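Long-range contact in yersinopine dehydrogenase (Yersinia pestis, PDB 6C4M), which catalyses the NADPH-dependent reductive condensation of pyruvate with an aminobutanoate-histidine intermediate, the last step in making the metallophore yersinopine: residues A[62-74]-A[85-97]. Numbering follows the deposited sequence.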
ATOM      1  N   LEU A  62     -10.027  41.023   6.715  1.00 41.58           N
ATOM      2  CA  LEU A  62      -9.515  41.414   5.405  1.00 42.52           C
ATOM      3  C   LEU A  62     -10.154  42.713   4.945  1.00 43.02           C
ATOM      4  O   LEU A  62      -9.500  43.543   4.299  1.00 40.40           O
ATOM      5  CB  LEU A  62      -9.780  40.295   4.395  1.00 41.13           C
ATOM      6  CG  LEU A  62      -9.438  40.542   2.916  1.00 42.10           C
ATOM      7  CD1 LEU A  62      -7.931  40.622   2.746  1.00 42.58           C
ATOM      8  CD2 LEU A  62     -10.039  39.427   2.035  1.00 36.83           C
ATOM      9  N   LYS A  63     -11.439  42.898   5.260  1.00 40.36           N
ATOM     10  CA  LYS A  63     -12.095  44.162   4.960  1.00 39.89           C
ATOM     11  C   LYS A  63     -11.385  45.307   5.660  1.00 46.26           C
ATOM     12  O   LYS A  63     -11.110  46.347   5.058  1.00 42.21           O
ATOM     13  CB  LYS A  63     -13.558  44.102   5.378  1.00 44.05           C
ATOM     14  CG  LYS A  63     -14.348  45.384   5.062  1.00 44.82           C
ATOM     15  CD  LYS A  63     -15.783  45.273   5.591  1.00 47.68           C
ATOM     16  CE  LYS A  63     -16.700  46.344   5.000  1.00 48.08           C
ATOM     17  NZ  LYS A  63     -18.063  46.241   5.586  1.00 49.72           N
ATOM     18  N   GLN A  64     -11.084  45.132   6.946  1.00 43.40           N
ATOM     19  CA  GLN A  64     -10.365  46.158   7.693  1.00 44.56           C
ATOM     20  C   GLN A  64      -8.979  46.383   7.111  1.00 46.24           C
ATOM     21  O   GLN A  64      -8.567  47.523   6.874  1.00 43.61           O
ATOM     22  CB  GLN A  64     -10.260  45.750   9.163  1.00 41.49           C
ATOM     23  CG  GLN A  64     -11.586  45.705   9.878  1.00 48.09           C
ATOM     24  CD  GLN A  64     -11.469  45.150  11.283  1.00 43.33           C
ATOM     25  OE1 GLN A  64     -10.399  44.686  11.703  1.00 49.80           O
ATOM     26  NE2 GLN A  64     -12.574  45.170  12.008  1.00 44.65           N
ATOM     27  N   TYR A  65      -8.228  45.301   6.900  1.00 43.56           N
ATOM     28  CA  TYR A  65      -6.883  45.451   6.369  1.00 46.18           C
ATOM     29  C   TYR A  65      -6.886  46.239   5.058  1.00 49.15           C
ATOM     30  O   TYR A  65      -6.071  47.144   4.865  1.00 48.75           O
ATOM     31  CB  TYR A  65      -6.248  44.078   6.168  1.00 48.01           C
ATOM     32  CG  TYR A  65      -5.065  44.138   5.233  1.00 47.44           C
ATOM     33  CD1 TYR A  65      -3.793  44.410   5.711  1.00 48.65           C
ATOM     34  CD2 TYR A  65      -5.229  43.957   3.863  1.00 47.33           C
ATOM     35  CE1 TYR A  65      -2.711  44.477   4.862  1.00 49.80           C
ATOM     36  CE2 TYR A  65      -4.152  44.025   3.006  1.00 50.10           C
ATOM     37  CZ  TYR A  65      -2.894  44.282   3.514  1.00 53.00           C
ATOM     38  OH  TYR A  65      -1.823  44.352   2.656  1.00 53.83           O
ATOM     39  N   LEU A  66      -7.790  45.899   4.138  1.00 44.45           N
ATOM     40  CA  LEU A  66      -7.726  46.499   2.809  1.00 48.13           C
ATOM     41  C   LEU A  66      -8.108  47.963   2.830  1.00 46.31           C
ATOM     42  O   LEU A  66      -7.582  48.745   2.034  1.00 45.51           O
ATOM     43  CB  LEU A  66      -8.635  45.763   1.844  1.00 44.77           C
ATOM     44  CG  LEU A  66      -8.201  44.352   1.513  1.00 40.88           C
ATOM     45  CD1 LEU A  66      -9.297  43.729   0.686  1.00 40.52           C
ATOM     46  CD2 LEU A  66      -6.872  44.365   0.748  1.00 45.61           C
ATOM     47  N   ALA A  67      -9.025  48.348   3.717  1.00 50.52           N
ATOM     48  CA  ALA A  67      -9.381  49.757   3.837  1.00 50.90           C
ATOM     49  C   ALA A  67      -8.183  50.603   4.209  1.00 48.65           C
ATOM     50  O   ALA A  67      -8.222  51.822   4.040  1.00 55.77           O
ATOM     51  CB  ALA A  67     -10.469  49.938   4.891  1.00 52.91           C
ATOM     52  N   LEU A  68      -7.134  49.985   4.745  1.00 50.98           N
ATOM     53  CA  LEU A  68      -5.897  50.668   5.089  1.00 49.38           C
ATOM     54  C   LEU A  68      -4.852  50.537   3.992  1.00 49.19           C
ATOM     55  O   LEU A  68      -4.215  51.521   3.621  1.00 48.41           O
ATOM     56  CB  LEU A  68      -5.337  50.111   6.404  1.00 51.27           C
ATOM     57  CG  LEU A  68      -4.072  50.803   6.918  1.00 55.34           C
ATOM     58  CD1 LEU A  68      -4.362  52.243   7.292  1.00 53.84           C
ATOM     59  CD2 LEU A  68      -3.460  50.044   8.092  1.00 53.15           C
ATOM     60  N   THR A  69      -4.683  49.336   3.448  1.00 45.89           N
ATOM     61  CA  THR A  69      -3.665  49.068   2.438  1.00 49.84           C
ATOM     62  C   THR A  69      -4.269  48.057   1.476  1.00 53.43           C
ATOM     63  O   THR A  69      -4.241  46.844   1.751  1.00 52.35           O
ATOM     64  CB  THR A  69      -2.377  48.534   3.057  1.00 56.09           C
ATOM     65  OG1 THR A  69      -2.669  47.336   3.787  1.00 61.85           O
ATOM     66  CG2 THR A  69      -1.762  49.556   4.003  1.00 56.00           C
ATOM     67  N   PRO A  70      -4.840  48.510   0.338  1.00 47.82           N
ATOM     68  CA  PRO A  70      -5.562  47.585  -0.559  1.00 46.08           C
ATOM     69  C   PRO A  70      -4.628  46.743  -1.431  1.00 43.75           C
ATOM     70  O   PRO A  70      -4.694  46.759  -2.659  1.00 48.63           O
ATOM     71  CB  PRO A  70      -6.452  48.539  -1.367  1.00 47.81           C
ATOM     72  CG  PRO A  70      -5.727  49.851  -1.374  1.00 53.52           C
ATOM     73  CD  PRO A  70      -4.971  49.920  -0.080  1.00 50.66           C
ATOM     74  N   THR A  71      -3.779  45.945  -0.783  1.00 44.36           N
ATOM     75  CA  THR A  71      -2.765  45.164  -1.477  1.00 45.92           C
ATOM     76  C   THR A  71      -2.744  43.734  -0.959  1.00 47.81           C
ATOM     77  O   THR A  71      -2.673  43.505   0.253  1.00 45.92           O
ATOM     78  CB  THR A  71      -1.387  45.795  -1.300  1.00 45.03           C
ATOM     79  OG1 THR A  71      -1.424  47.138  -1.794  1.00 47.51           O
ATOM     80  CG2 THR A  71      -0.335  44.988  -2.036  1.00 47.27           C
ATOM     81  N   LEU A  72      -2.777  42.784  -1.888  1.00 47.96           N
ATOM     82  CA  LEU A  72      -2.610  41.375  -1.590  1.00 44.65           C
ATOM     83  C   LEU A  72      -1.197  40.943  -1.966  1.00 48.99           C
ATOM     84  O   LEU A  72      -0.568  41.527  -2.853  1.00 47.26           O
ATOM     85  CB  LEU A  72      -3.633  40.536  -2.353  1.00 39.42           C
ATOM     86  CG  LEU A  72      -5.075  40.994  -2.185  1.00 43.68           C
ATOM     87  CD1 LEU A  72      -5.976  40.183  -3.099  1.00 40.00           C
ATOM     88  CD2 LEU A  72      -5.465  40.843  -0.728  1.00 44.66           C
ATOM     89  N   TYR A  73      -0.713  39.909  -1.286  1.00 43.67           N
ATOM     90  CA  TYR A  73       0.658  39.421  -1.419  1.00 47.00           C
ATOM     91  C   TYR A  73       0.662  37.930  -1.714  1.00 47.86           C
ATOM     92  O   TYR A  73      -0.133  37.174  -1.143  1.00 43.08           O
ATOM     93  CB  TYR A  73       1.459  39.699  -0.143  1.00 47.68           C
ATOM     94  CG  TYR A  73       1.631  41.176   0.132  1.00 50.26           C
ATOM     95  CD1 TYR A  73       2.662  41.894  -0.457  1.00 51.59           C
ATOM     96  CD2 TYR A  73       0.748  41.859   0.962  1.00 49.81           C
ATOM     97  CE1 TYR A  73       2.820  43.246  -0.225  1.00 46.96           C
ATOM     98  CE2 TYR A  73       0.906  43.214   1.208  1.00 52.95           C
ATOM     99  CZ  TYR A  73       1.947  43.900   0.609  1.00 48.65           C
ATOM    100  OH  TYR A  73       2.112  45.250   0.836  1.00 62.94           O
ATOM    101  N   LEU A  74       1.566  37.517  -2.605  1.00 44.00           N
ATOM    102  CA  LEU A  74       1.672  36.134  -3.048  1.00 44.45           C
ATOM    103  C   LEU A  74       3.139  35.743  -3.161  1.00 52.56           C
ATOM    104  O   LEU A  74       3.983  36.545  -3.574  1.00 50.36           O
ATOM    105  CB  LEU A  74       0.992  35.910  -4.404  1.00 43.45           C
ATOM    106  CG  LEU A  74       1.154  34.548  -5.110  1.00 49.37           C
ATOM    107  CD1 LEU A  74       0.308  33.441  -4.503  1.00 47.60           C
ATOM    108  CD2 LEU A  74       0.798  34.732  -6.577  1.00 49.38           C
ATOM    109  N   LYS A  85       7.007  34.340  -8.431  1.00 61.36           N
ATOM    110  CA  LYS A  85       7.889  34.907  -7.426  1.00 65.79           C
ATOM    111  C   LYS A  85       7.066  35.809  -6.512  1.00 65.30           C
ATOM    112  O   LYS A  85       5.831  35.825  -6.573  1.00 69.61           O
ATOM    113  CB  LYS A  85       9.040  35.675  -8.091  1.00 70.49           C
ATOM    114  CG  LYS A  85       9.876  34.868  -9.080  1.00 70.77           C
ATOM    115  CD  LYS A  85      10.513  33.653  -8.435  1.00 75.72           C
ATOM    116  CE  LYS A  85      11.619  33.067  -9.321  1.00 77.65           C
ATOM    117  NZ  LYS A  85      11.149  32.741 -10.703  1.00 73.49           N
ATOM    118  N   GLU A  86       7.748  36.566  -5.658  1.00 57.28           N
ATOM    119  CA  GLU A  86       7.056  37.476  -4.756  1.00 59.32           C
ATOM    120  C   GLU A  86       6.348  38.549  -5.562  1.00 60.43           C
ATOM    121  O   GLU A  86       6.973  39.257  -6.359  1.00 54.92           O
ATOM    122  CB  GLU A  86       8.032  38.099  -3.762  1.00 60.82           C
ATOM    123  CG  GLU A  86       8.675  37.066  -2.839  1.00 71.78           C
ATOM    124  CD  GLU A  86       9.595  37.683  -1.802  1.00 80.37           C
ATOM    125  OE1 GLU A  86      10.199  36.916  -1.018  1.00 83.54           O
ATOM    126  OE2 GLU A  86       9.711  38.928  -1.767  1.00 79.62           O
ATOM    127  N   SER A  87       5.037  38.650  -5.365  1.00 56.13           N
ATOM    128  CA  SER A  87       4.209  39.579  -6.110  1.00 51.13           C
ATOM    129  C   SER A  87       3.214  40.239  -5.173  1.00 51.64           C
ATOM    130  O   SER A  87       2.888  39.723  -4.097  1.00 49.32           O
ATOM    131  CB  SER A  87       3.433  38.892  -7.234  1.00 54.52           C
ATOM    132  OG  SER A  87       4.275  38.119  -8.056  1.00 57.88           O
ATOM    133  N   SER A  88       2.723  41.385  -5.624  1.00 48.42           N
ATOM    134  CA  SER A  88       1.703  42.149  -4.933  1.00 51.16           C
ATOM    135  C   SER A  88       0.708  42.647  -5.964  1.00 46.97           C
ATOM    136  O   SER A  88       1.077  42.915  -7.109  1.00 52.63           O
ATOM    137  CB  SER A  88       2.300  43.343  -4.197  1.00 52.88           C
ATOM    138  OG  SER A  88       2.847  44.255  -5.124  1.00 54.70           O
ATOM    139  N   VAL A  89      -0.551  42.794  -5.554  1.00 46.07           N
ATOM    140  CA  VAL A  89      -1.598  43.236  -6.467  1.00 43.92           C
ATOM    141  C   VAL A  89      -2.570  44.135  -5.723  1.00 44.73           C
ATOM    142  O   VAL A  89      -2.957  43.854  -4.583  1.00 47.24           O
ATOM    143  CB  VAL A  89      -2.329  42.042  -7.113  1.00 44.46           C
ATOM    144  CG1 VAL A  89      -2.996  41.177  -6.049  1.00 44.08           C
ATOM    145  CG2 VAL A  89      -3.345  42.539  -8.122  1.00 47.10           C
ATOM    146  N   THR A  90      -2.975  45.210  -6.375  1.00 37.22           N
ATOM    147  CA  THR A  90      -3.842  46.192  -5.761  1.00 43.07           C
ATOM    148  C   THR A  90      -5.301  45.825  -6.004  1.00 44.50           C
ATOM    149  O   THR A  90      -5.664  45.350  -7.082  1.00 41.24           O
ATOM    150  CB  THR A  90      -3.534  47.583  -6.308  1.00 44.86           C
ATOM    151  OG1 THR A  90      -2.347  48.060  -5.659  1.00 47.41           O
ATOM    152  CG2 THR A  90      -4.681  48.542  -6.044  1.00 43.40           C
ATOM    153  N   ILE A  91      -6.133  46.021  -4.983  1.00 43.79           N
ATOM    154  CA  ILE A  91      -7.570  45.809  -5.093  1.00 42.12           C
ATOM    155  C   ILE A  91      -8.221  47.189  -5.122  1.00 40.09           C
ATOM    156  O   ILE A  91      -8.006  48.007  -4.220  1.00 41.51           O
ATOM    157  CB  ILE A  91      -8.117  44.952  -3.938  1.00 42.21           C
ATOM    158  CG1 ILE A  91      -7.442  43.573  -3.897  1.00 44.55           C
ATOM    159  CG2 ILE A  91      -9.628  44.804  -4.063  1.00 41.62           C
ATOM    160  CD1 ILE A  91      -7.760  42.647  -5.075  1.00 40.85           C
ATOM    161  N   ASP A  92      -9.013  47.449  -6.156  1.00 39.43           N
ATOM    162  CA  ASP A  92      -9.606  48.765  -6.353  1.00 38.69           C
ATOM    163  C   ASP A  92     -10.950  48.902  -5.673  1.00 41.48           C
ATOM    164  O   ASP A  92     -11.382  50.023  -5.381  1.00 38.78           O
ATOM    165  CB  ASP A  92      -9.757  49.035  -7.854  1.00 43.49           C
ATOM    166  CG  ASP A  92      -8.420  48.975  -8.581  1.00 47.94           C
ATOM    167  OD1 ASP A  92      -7.623  49.924  -8.406  1.00 46.30           O
ATOM    168  OD2 ASP A  92      -8.157  47.958  -9.266  1.00 44.00           O
ATOM    169  N   CYS A  93     -11.612  47.789  -5.400  1.00 36.56           N
ATOM    170  CA  CYS A  93     -12.912  47.827  -4.758  1.00 37.41           C
ATOM    171  C   CYS A  93     -13.085  46.541  -3.967  1.00 32.13           C
ATOM    172  O   CYS A  93     -12.849  45.459  -4.504  1.00 36.41           O
ATOM    173  CB  CYS A  93     -14.012  47.980  -5.807  1.00 36.15           C
ATOM    174  SG  CYS A  93     -15.652  48.024  -5.129  1.00 46.33           S
ATOM    175  N   TYR A  94     -13.477  46.659  -2.701  1.00 34.13           N
ATOM    176  CA  TYR A  94     -13.774  45.501  -1.869  1.00 33.89           C
ATOM    177  C   TYR A  94     -15.157  45.677  -1.277  1.00 35.73           C
ATOM    178  O   TYR A  94     -15.490  46.762  -0.786  1.00 37.96           O
ATOM    179  CB  TYR A  94     -12.737  45.324  -0.760  1.00 38.73           C
ATOM    180  CG  TYR A  94     -12.939  44.099   0.120  1.00 39.05           C
ATOM    181  CD1 TYR A  94     -13.717  44.154   1.267  1.00 40.09           C
ATOM    182  CD2 TYR A  94     -12.319  42.893  -0.189  1.00 35.48           C
ATOM    183  CE1 TYR A  94     -13.878  43.028   2.084  1.00 38.69           C
ATOM    184  CE2 TYR A  94     -12.481  41.790   0.589  1.00 33.71           C
ATOM    185  CZ  TYR A  94     -13.259  41.854   1.732  1.00 36.11           C
ATOM    186  OH  TYR A  94     -13.391  40.733   2.517  1.00 36.23           O
ATOM    187  N   ILE A  95     -15.967  44.618  -1.356  1.00 35.16           N
ATOM    188  CA  ILE A  95     -17.317  44.604  -0.814  1.00 32.61           C
ATOM    189  C   ILE A  95     -17.512  43.323  -0.013  1.00 36.39           C
ATOM    190  O   ILE A  95     -16.820  42.321  -0.214  1.00 33.23           O
ATOM    191  CB  ILE A  95     -18.387  44.694  -1.915  1.00 32.58           C
ATOM    192  CG1 ILE A  95     -18.132  43.604  -2.964  1.00 31.67           C
ATOM    193  CG2 ILE A  95     -18.415  46.119  -2.506  1.00 37.37           C
ATOM    194  CD1 ILE A  95     -19.242  43.482  -4.027  1.00 33.33           C
ATOM    195  N   ASP A  96     -18.481  43.373   0.902  1.00 31.80           N
ATOM    196  CA  ASP A  96     -18.870  42.214   1.681  1.00 34.10           C
ATOM    197  C   ASP A  96     -20.370  41.986   1.641  1.00 31.50           C
ATOM    198  O   ASP A  96     -20.886  41.214   2.435  1.00 34.34           O
ATOM    199  CB  ASP A  96     -18.385  42.338   3.129  1.00 36.99           C
ATOM    200  CG  ASP A  96     -19.119  43.405   3.904  1.00 36.97           C
ATOM    201  OD1 ASP A  96     -19.898  44.146   3.277  1.00 36.30           O
ATOM    202  OD2 ASP A  96     -18.893  43.500   5.130  1.00 40.02           O
ATOM    203  N   GLN A  97     -21.069  42.619   0.720  1.00 33.41           N
ATOM    204  CA  GLN A  97     -22.481  42.373   0.486  1.00 33.59           C
ATOM    205  C   GLN A  97     -22.667  42.277  -1.015  1.00 31.52           C
ATOM    206  O   GLN A  97     -22.252  43.179  -1.752  1.00 31.72           O
ATOM    207  CB  GLN A  97     -23.383  43.498   1.064  1.00 34.70           C
ATOM    208  CG  GLN A  97     -23.566  43.485   2.573  1.00 43.70           C
ATOM    209  CD  GLN A  97     -24.028  42.132   3.128  1.00 49.22           C
ATOM    210  OE1 GLN A  97     -24.948  41.492   2.601  1.00 52.39           O
ATOM    211  NE2 GLN A  97     -23.371  41.686   4.194  1.00 47.87           N
TER
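Strand 71-74 pairs antiparallel with strand 87-90, their axes 4.6 Å apart, while helix 62-68 runs roughly antiparallel to strand 93-95 with 9.4 Å between axes. Leu72 and Val89 form one hydrogen-bonded pair, Leu72 N meeting Val89 O at 2.9 Å, and Leu74 and Ser87 form the next. Just before the strand begins, Pro70, centre of an inverse gamma turn, still receives Ile91 N on its carbonyl oxygen at 2.8 Å. Leu72, Leu74, Ser87 and Val89 share one face of the hairpin, on which Leu74 touches Gln36 of helix 32-44, and Ser87 and Val89 touch its Val39. On this side CB of Leu72 rests on CG1 of Val89, and its CD1 reaches CD1 of Ile91 at 3.6 Å, extending the apolar layer past the paired strands. The other face carries Thr71, Tyr73, Ser88 and Thr90; there the methyl CG2 of Thr71 lies over one face of the Tyr73 ring, offset toward its rim, and also meets CB of Ser88. Between helix and strand 93-95 the main contact is the Tyr94 ring. With CG anti to the backbone N (chi1 -177°), it is directed at the helix, where three side chains approach it obliquely: Leu66 CD1 lies 3.3 Å from Tyr94 CD2, Lys63 CB lies 3.5 Å from Tyr94 CE1, and Leu62 CD2 touches the hydroxyl end. Lys63 then stretches fully extended past the ring, and its NZ meets Asp96 OD2 at 2.9 Å in a salt bridge, coming from above the carboxylate plane, 52° out of it. Tyr94 also touches Asn53, and Leu62 lies close to Ala30, both NADP(+)-binding residues. Helix 57-68 leads from strand 49-52 toward the parallel strand 93-95, a beta-alpha-beta crossover of the Rossmann-type nucleotide-binding fold, with the hairpin of strands 71-76 and 87-90 inserted in the connection, beside the NADP(+) site.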